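Side-chain contact in ochratoxinase (Aspergillus niger, PDB 4C65), which hydrolyses the amide bond of ochratoxin A to release phenylalanine, acting as a zinc-dependent carboxypeptidase of the amidohydrolase superfamily: residues R190-Q195 and K229-E234. Residues are numbered along the deposited sequence; the frame is centred on the assembly and turned at random.
Sequences RAVRLQ and KVIVEE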
loop_
_atom_site.group_PDB
_atom_site.type_symbol
_atom_site.label_atom_id
_atom_site.label_comp_id
_atom_site.label_asym_id
_atom_site.label_seq_id
_atom_site.Cartn_x
_atom_site.Cartn_y
_atom_site.Cartn_z
ATOM N N ARG A 190 9.384 -18.438 -5.521
ATOM C CA ARG A 190 9.461 -17.784 -4.220
ATOM C C ARG A 190 8.796 -18.631 -3.139
ATOM O O ARG A 190 9.337 -18.763 -2.034
ATOM C CB ARG A 190 8.901 -16.364 -4.248
ATOM C CG ARG A 190 8.877 -15.763 -2.836
ATOM C CD ARG A 190 9.267 -14.301 -2.758
ATOM N NE ARG A 190 8.478 -13.475 -3.650
ATOM C CZ ARG A 190 8.965 -12.705 -4.613
ATOM N NH1 ARG A 190 10.256 -12.628 -4.870
ATOM N NH2 ARG A 190 8.132 -12.010 -5.356
ATOM N N ALA A 191 7.665 -19.247 -3.470
ATOM C CA ALA A 191 6.947 -20.056 -2.519
ATOM C C ALA A 191 7.818 -21.125 -1.906
ATOM O O ALA A 191 7.838 -21.273 -0.683
ATOM C CB ALA A 191 5.723 -20.686 -3.155
ATOM N N VAL A 192 8.530 -21.883 -2.745
ATOM C CA VAL A 192 9.420 -22.924 -2.238
ATOM C C VAL A 192 10.533 -22.279 -1.397
ATOM O O VAL A 192 10.833 -22.733 -0.292
ATOM C CB VAL A 192 10.041 -23.744 -3.375
ATOM C CG1 VAL A 192 11.078 -24.720 -2.822
ATOM C CG2 VAL A 192 8.974 -24.519 -4.119
ATOM N N ARG A 193 11.128 -21.208 -1.924
ATOM C CA ARG A 193 12.242 -20.552 -1.256
ATOM C C ARG A 193 11.843 -20.006 0.118
ATOM O O ARG A 193 12.611 -20.093 1.065
ATOM C CB ARG A 193 12.797 -19.455 -2.139
ATOM C CG ARG A 193 13.518 -19.998 -3.356
ATOM C CD ARG A 193 13.747 -18.940 -4.431
ATOM N NE ARG A 193 14.273 -19.563 -5.650
ATOM C CZ ARG A 193 14.717 -18.904 -6.713
ATOM N NH1 ARG A 193 14.746 -17.596 -6.735
ATOM N NH2 ARG A 193 15.179 -19.577 -7.741
ATOM N N LEU A 194 10.625 -19.500 0.249
ATOM C CA LEU A 194 10.172 -18.994 1.536
ATOM C C LEU A 194 10.052 -20.102 2.586
ATOM O O LEU A 194 10.217 -19.852 3.782
ATOM C CB LEU A 194 8.840 -18.292 1.392
ATOM C CG LEU A 194 8.835 -16.896 0.770
ATOM C CD1 LEU A 194 7.417 -16.515 0.389
ATOM C CD2 LEU A 194 9.395 -15.865 1.730
ATOM N N GLN A 195 9.789 -21.339 2.171
ATOM C CA GLN A 195 9.746 -22.427 3.150
ATOM C C GLN A 195 11.154 -22.821 3.545
ATOM O O GLN A 195 11.445 -23.005 4.734
ATOM C CB GLN A 195 8.984 -23.635 2.609
ATOM C CG GLN A 195 7.614 -23.315 2.043
ATOM C CD GLN A 195 6.923 -22.162 2.750
ATOM O OE1 GLN A 195 6.792 -22.146 3.974
ATOM N NE2 GLN A 195 6.389 -21.221 1.954
ATOM N N LYS A 229 6.932 -28.910 -11.845
ATOM C CA LYS A 229 8.313 -29.205 -12.190
ATOM C C LYS A 229 9.263 -28.195 -11.539
ATOM O O LYS A 229 10.298 -28.564 -11.014
ATOM C CB LYS A 229 8.475 -29.203 -13.709
ATOM C CG LYS A 229 9.873 -29.500 -14.212
ATOM C CD LYS A 229 9.863 -29.544 -15.730
ATOM C CE LYS A 229 11.239 -29.862 -16.329
ATOM N NZ LYS A 229 11.900 -28.658 -16.958
ATOM N N VAL A 230 8.923 -26.916 -11.640
ATOM C CA VAL A 230 9.706 -25.860 -11.012
ATOM C C VAL A 230 9.775 -26.049 -9.495
ATOM O O VAL A 230 10.848 -26.025 -8.914
ATOM C CB VAL A 230 9.163 -24.464 -11.391
ATOM C CG1 VAL A 230 9.710 -23.377 -10.492
ATOM C CG2 VAL A 230 9.500 -24.175 -12.839
ATOM N N ILE A 231 8.641 -26.312 -8.867
ATOM C CA ILE A 231 8.640 -26.624 -7.456
ATOM C C ILE A 231 9.608 -27.764 -7.105
ATOM O O ILE A 231 10.398 -27.647 -6.156
ATOM C CB ILE A 231 7.233 -26.959 -6.945
ATOM C CG1 ILE A 231 6.400 -25.678 -6.910
ATOM C CG2 ILE A 231 7.300 -27.539 -5.541
ATOM C CD1 ILE A 231 4.916 -25.922 -6.811
ATOM N N VAL A 232 9.545 -28.864 -7.841
ATOM C CA VAL A 232 10.449 -30.003 -7.610
ATOM C C VAL A 232 11.919 -29.601 -7.799
ATOM O O VAL A 232 12.774 -29.981 -7.003
ATOM C CB VAL A 232 10.063 -31.218 -8.493
ATOM C CG1 VAL A 232 11.162 -32.283 -8.486
ATOM C CG2 VAL A 232 8.755 -31.810 -8.001
ATOM N N GLU A 233 12.203 -28.829 -8.845
ATOM C CA GLU A 233 13.561 -28.353 -9.133
ATOM C C GLU A 233 14.081 -27.433 -8.031
ATOM O O GLU A 233 15.246 -27.504 -7.645
ATOM C CB GLU A 233 13.602 -27.630 -10.474
ATOM C CG GLU A 233 13.487 -28.565 -11.658
ATOM C CD GLU A 233 13.159 -27.830 -12.959
ATOM O OE1 GLU A 233 12.821 -26.617 -12.891
ATOM O OE2 GLU A 233 13.242 -28.466 -14.039
ATOM N N GLU A 234 13.222 -26.536 -7.565
ATOM C CA GLU A 234 13.583 -25.641 -6.470
ATOM C C GLU A 234 13.914 -26.439 -5.222
ATOM O O GLU A 234 14.925 -26.178 -4.598
ATOM C CB GLU A 234 12.461 -24.660 -6.167
ATOM C CG GLU A 234 12.329 -23.548 -7.187
ATOM C CD GLU A 234 13.543 -22.676 -7.257
ATOM O OE1 GLU A 234 14.115 -22.402 -6.183
ATOM O OE2 GLU A 234 13.916 -22.254 -8.375
#
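Extended from CG to NE, the Arg193 chain carries its guanidinium out to Glu234, whose own chain bends at chi2 (-62°) to present the carboxylate. The grip is side-on, one nitrogen to each oxygen: NE of Arg193 donates to OE1 of Glu234 at 2.9 Å, nearly straight and in the guanidinium plane, although it meets OE1 from above the carboxylate plane. The second bond, from Arg193 NH2 to Glu234 OE2 at 3.0 Å, is more bent and meets OE2 on the syn side, but tilted out of both planes. Arginine suits this place because NH1 reaches Asp183, and NH2 also Glu227, of a second subunit, while Glu234 OE2 also pairs with Arg189 and Arg237; the buried charges are thus shared through a network. Next to the salt bridge, beta-branched Val192, pointing toward the other helix, uses both methyls: CG1 lies 3.6 Å from CB of Glu234, and CG2 lies 3.7 Å from CG2 of Ile231. The two helix segments run roughly parallel, their axes 9.3 Å apart at closest approach and crossing at -31°. They belong to consecutive helices, 185-198 and 225-237, of the twisted TIM barrel; Val192 and Ile231 both pack on Ile203 of the intervening strand 203-206.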